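Local structure of methyltransferase (Thermus thermophilus, 3TMA) at residues H122-S126 with P127-R131; L219-A222 with S223-P227. The protein methylates the N2 atom of guanosine at position 6 of tRNA(Phe), using S-adenosyl-L-methionine as the methyl donor. One frame throughout, in Å; residues are numbered along the deposited sequence.

Interaction 1: residues H122-S126 with P127-R131; sequences HPFTS and PEVER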
# COMPACT_ATOMS: atom_id res chain seq x y z
N HIS A 122 11.10 -10.17 -25.13
CA HIS A 122 11.82 -11.45 -25.00
C HIS A 122 11.23 -12.44 -25.99
O HIS A 122 10.05 -12.34 -26.30
CB HIS A 122 11.68 -12.00 -23.58
CG HIS A 122 12.22 -11.08 -22.53
ND1 HIS A 122 11.41 -10.34 -21.70
CD2 HIS A 122 13.49 -10.74 -22.22
CE1 HIS A 122 12.16 -9.59 -20.91
NE2 HIS A 122 13.43 -9.80 -21.22
N PRO A 123 12.04 -13.39 -26.50
CA PRO A 123 11.50 -14.38 -27.42
C PRO A 123 10.68 -15.50 -26.73
O PRO A 123 10.26 -16.44 -27.41
CB PRO A 123 12.75 -14.95 -28.09
CG PRO A 123 13.76 -14.93 -26.98
CD PRO A 123 13.46 -13.66 -26.18
N PHE A 124 10.39 -15.37 -25.44
CA PHE A 124 9.59 -16.38 -24.73
C PHE A 124 8.47 -15.68 -23.95
O PHE A 124 8.59 -14.48 -23.65
CB PHE A 124 10.46 -17.18 -23.74
CG PHE A 124 11.25 -16.30 -22.79
CD1 PHE A 124 10.67 -15.80 -21.64
CD2 PHE A 124 12.57 -15.96 -23.08
CE1 PHE A 124 11.38 -14.98 -20.78
CE2 PHE A 124 13.29 -15.14 -22.24
CZ PHE A 124 12.70 -14.66 -21.08
N THR A 125 7.43 -16.42 -23.55
CA THR A 125 6.35 -15.88 -22.72
C THR A 125 6.47 -16.29 -21.26
O THR A 125 7.22 -17.24 -20.93
CB THR A 125 4.98 -16.38 -23.25
OG1 THR A 125 4.93 -17.81 -23.10
CG2 THR A 125 4.79 -15.99 -24.76
N SER A 126 5.68 -15.65 -20.40
CA SER A 126 5.72 -15.99 -18.97
C SER A 126 5.26 -17.43 -18.69
O SER A 126 5.90 -18.14 -17.92
CB SER A 126 4.87 -14.99 -18.16
OG SER A 126 5.49 -13.72 -18.24
N PRO A 127 4.16 -17.88 -19.34
CA PRO A 127 3.80 -19.30 -19.17
C PRO A 127 4.93 -20.28 -19.55
O PRO A 127 5.08 -21.30 -18.87
CB PRO A 127 2.59 -19.46 -20.09
CG PRO A 127 1.96 -18.13 -20.08
CD PRO A 127 3.15 -17.16 -20.12
N GLU A 128 5.74 -19.99 -20.57
CA GLU A 128 6.90 -20.89 -20.88
C GLU A 128 7.91 -21.00 -19.72
O GLU A 128 8.50 -22.09 -19.47
CB GLU A 128 7.66 -20.43 -22.12
CG GLU A 128 7.02 -20.81 -23.44
CD GLU A 128 7.79 -20.24 -24.64
OE1 GLU A 128 7.70 -19.02 -24.88
OE2 GLU A 128 8.51 -21.00 -25.32
N VAL A 129 8.17 -19.86 -19.08
CA VAL A 129 9.08 -19.80 -17.95
C VAL A 129 8.48 -20.62 -16.80
O VAL A 129 9.19 -21.40 -16.16
CB VAL A 129 9.30 -18.34 -17.47
CG1 VAL A 129 10.09 -18.31 -16.15
CG2 VAL A 129 10.08 -17.51 -18.54
N GLU A 130 7.20 -20.42 -16.52
CA GLU A 130 6.53 -21.20 -15.48
C GLU A 130 6.61 -22.70 -15.73
O GLU A 130 6.85 -23.50 -14.81
CB GLU A 130 5.08 -20.76 -15.28
CG GLU A 130 5.02 -19.26 -14.82
CD GLU A 130 3.57 -18.69 -14.78
OE1 GLU A 130 2.64 -19.43 -15.15
OE2 GLU A 130 3.37 -17.50 -14.39
N ARG A 131 6.41 -23.11 -16.96
CA ARG A 131 6.46 -24.54 -17.23
C ARG A 131 7.86 -25.09 -17.06
O ARG A 131 8.06 -26.10 -16.38
CB ARG A 131 5.91 -24.90 -18.60
CG ARG A 131 6.21 -26.35 -19.01
CD ARG A 131 5.31 -26.75 -20.14
NE ARG A 131 5.72 -26.18 -21.41
CZ ARG A 131 6.53 -26.81 -22.26
NH1 ARG A 131 6.80 -26.25 -23.45
NH2 ARG A 131 7.02 -28.02 -21.96
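Glu128 reaches back to Thr125 with an extended side chain, and the two form a capping box at the start of helix 126-141. Thr125 is the N-cap. Its backbone N donates to Glu128 OE1 at 2.9 Å, with an N-H...O angle of 160°. The carboxylate is met on its anti side, with the donor 21° out of the carboxylate plane. The return bond, from Glu128 N to Thr125 OG1, is weak at 3.4 Å. It is possible because OG1 sits between the backbone N and the carbonyl carbon of Thr125 (chi1 64°), turned toward the first turn of the helix. The two side chains cross at about a right angle.

Ser126 contributes mainly through its backbone. Its O accepts from Glu130 N at 3.0 Å in a nearly straight bond, an i to i+4 link of the helix. Its CB lies 3.4 Å from CD of Pro127, a tight fit between neighbours in the chain. On the buried side, Phe124 CD1 meets Val129 CG2 at 3.6 Å. This pair packs on Leu91 of helix 90-99, within the THUMP domain. Glu130 OE2 accepts a hydrogen bond from Ala116 N of strand 112-119.

The box gives Glu128 N and Thr125 N side-chain acceptors where the helix has no preceding turn. The acidic group of Glu128 also lies near the helix N-terminus, where the helix dipole would probably favour its negative charge.

Interaction 2: residues L219-A222 with S223-P227; sequences LEAA and STLGP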
# COMPACT_ATOMS: atom_id res chain seq x y z
N LEU A 219 -8.80 3.62 11.45
CA LEU A 219 -8.21 2.48 12.11
C LEU A 219 -6.72 2.51 11.85
O LEU A 219 -5.95 2.18 12.76
CB LEU A 219 -8.82 1.15 11.54
CG LEU A 219 -10.35 1.00 11.74
CD1 LEU A 219 -10.93 -0.13 10.85
CD2 LEU A 219 -10.65 0.70 13.21
N GLU A 220 -6.30 2.78 10.60
CA GLU A 220 -4.86 2.89 10.30
C GLU A 220 -4.16 3.95 11.17
O GLU A 220 -3.05 3.71 11.75
CB GLU A 220 -4.61 3.13 8.81
CG GLU A 220 -3.10 3.09 8.43
CD GLU A 220 -2.45 1.66 8.50
OE1 GLU A 220 -3.16 0.65 8.64
OE2 GLU A 220 -1.21 1.57 8.42
N ALA A 221 -4.80 5.11 11.28
CA ALA A 221 -4.28 6.18 12.11
C ALA A 221 -4.18 5.75 13.60
O ALA A 221 -3.16 5.98 14.26
CB ALA A 221 -5.21 7.41 11.99
N ALA A 222 -5.26 5.20 14.15
CA ALA A 222 -5.28 4.79 15.58
C ALA A 222 -4.24 3.73 15.85
O ALA A 222 -3.47 3.83 16.82
CB ALA A 222 -6.67 4.29 16.01
N SER A 223 -4.13 2.76 14.94
CA SER A 223 -3.21 1.64 15.11
C SER A 223 -1.76 2.14 15.06
O SER A 223 -0.91 1.63 15.77
CB SER A 223 -3.47 0.59 14.02
OG SER A 223 -2.40 -0.33 13.91
N THR A 224 -1.50 3.15 14.23
CA THR A 224 -0.14 3.69 14.06
C THR A 224 0.26 4.69 15.16
O THR A 224 1.39 4.67 15.64
CB THR A 224 -0.02 4.45 12.71
OG1 THR A 224 -0.34 3.53 11.65
CG2 THR A 224 1.42 5.00 12.53
N LEU A 225 -0.64 5.60 15.51
CA LEU A 225 -0.32 6.71 16.42
C LEU A 225 -0.49 6.34 17.91
O LEU A 225 0.13 6.96 18.81
CB LEU A 225 -1.22 7.92 16.09
CG LEU A 225 -1.05 8.48 14.68
CD1 LEU A 225 -2.10 9.60 14.39
CD2 LEU A 225 0.40 9.01 14.56
N GLY A 226 -1.34 5.33 18.16
CA GLY A 226 -1.62 4.86 19.55
C GLY A 226 -2.53 5.83 20.31
O GLY A 226 -2.91 6.87 19.77
N PRO A 227 -2.87 5.51 21.59
CA PRO A 227 -3.99 6.17 22.25
C PRO A 227 -3.74 7.63 22.68
O PRO A 227 -4.69 8.29 23.09
CB PRO A 227 -4.25 5.30 23.51
CG PRO A 227 -3.03 4.45 23.69
CD PRO A 227 -2.42 4.29 22.29
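Thr224 lays its hydroxyl against the carbonyl of Glu220, one turn earlier in helix 216-225. OG1 donates to Glu220 O at 2.7 Å. The torsion that allows this puts OG1 beside the backbone N and anti to the carbonyl carbon (chi1 -58°). Thr224 N donates to the same oxygen at 3.0 Å. The two donors come from opposite faces of the carbonyl plane, so Glu220 O is gripped twice by one residue. Thr224 N also makes a weak bond to Ala221 O.

The carboxylate of Glu220 stays on the same side of the helix as Thr224 OG1, because CG is anti to the backbone N and the chain bends at chi2 (70°). OE1 forms salt bridges with Arg71 and Arg177, and OE2 accepts from Gln193 NE2. OE2 and Thr224 OG1 do not bond each other, but Gln193, on helix 189-198, bonds both and so joins the two side chains. In one of its two conformers Ser223 OG is hydrogen-bonded to Arg71 as well.

The regular helix bonds continue beside this pair. Ser223 N donates to Leu219 O at 2.9 Å, and Leu225 N to Ala221 O at 2.8 Å. Leu225 CB and CG each lie 3.3 Å from that same Ala221 O. Gly226 N bonds Ala222 O at 2.9 Å. Gly226 then leaves helical geometry with a positive phi of 75°, and Pro227 follows.

The helix belongs to the beta-alpha-beta unit of strands 207-209 and 231-235 in the Rossmann-fold domain. Leu219 lies close to Gly215, which by similarity binds S-adenosyl-L-methionine. The buried carboxylate of Glu220 is matched by two arginines and an amide, which would probably keep it ionised, while the hydroxyl of Thr224 ties Gln193 to the helix backbone.

How the interactions relate
Interaction 1 comes first along the chain and interaction 2 follows, in a different domain. Their centres are 44 Å apart and their nearest atoms about 30 Å, so they do not touch. They lie on opposite sides of the centre of the chain. Residues 122-131 start helix 126-141 in the THUMP domain, after edge strand 112-119 of the N-terminal sheet. Residues 219-227 end helix 216-225, which follows strand 207-209 of the methyltransferase sheet. One contact therefore opens a helix and the other closes one. They belong to separate modules of the enzyme, and only the second is near the predicted cofactor site.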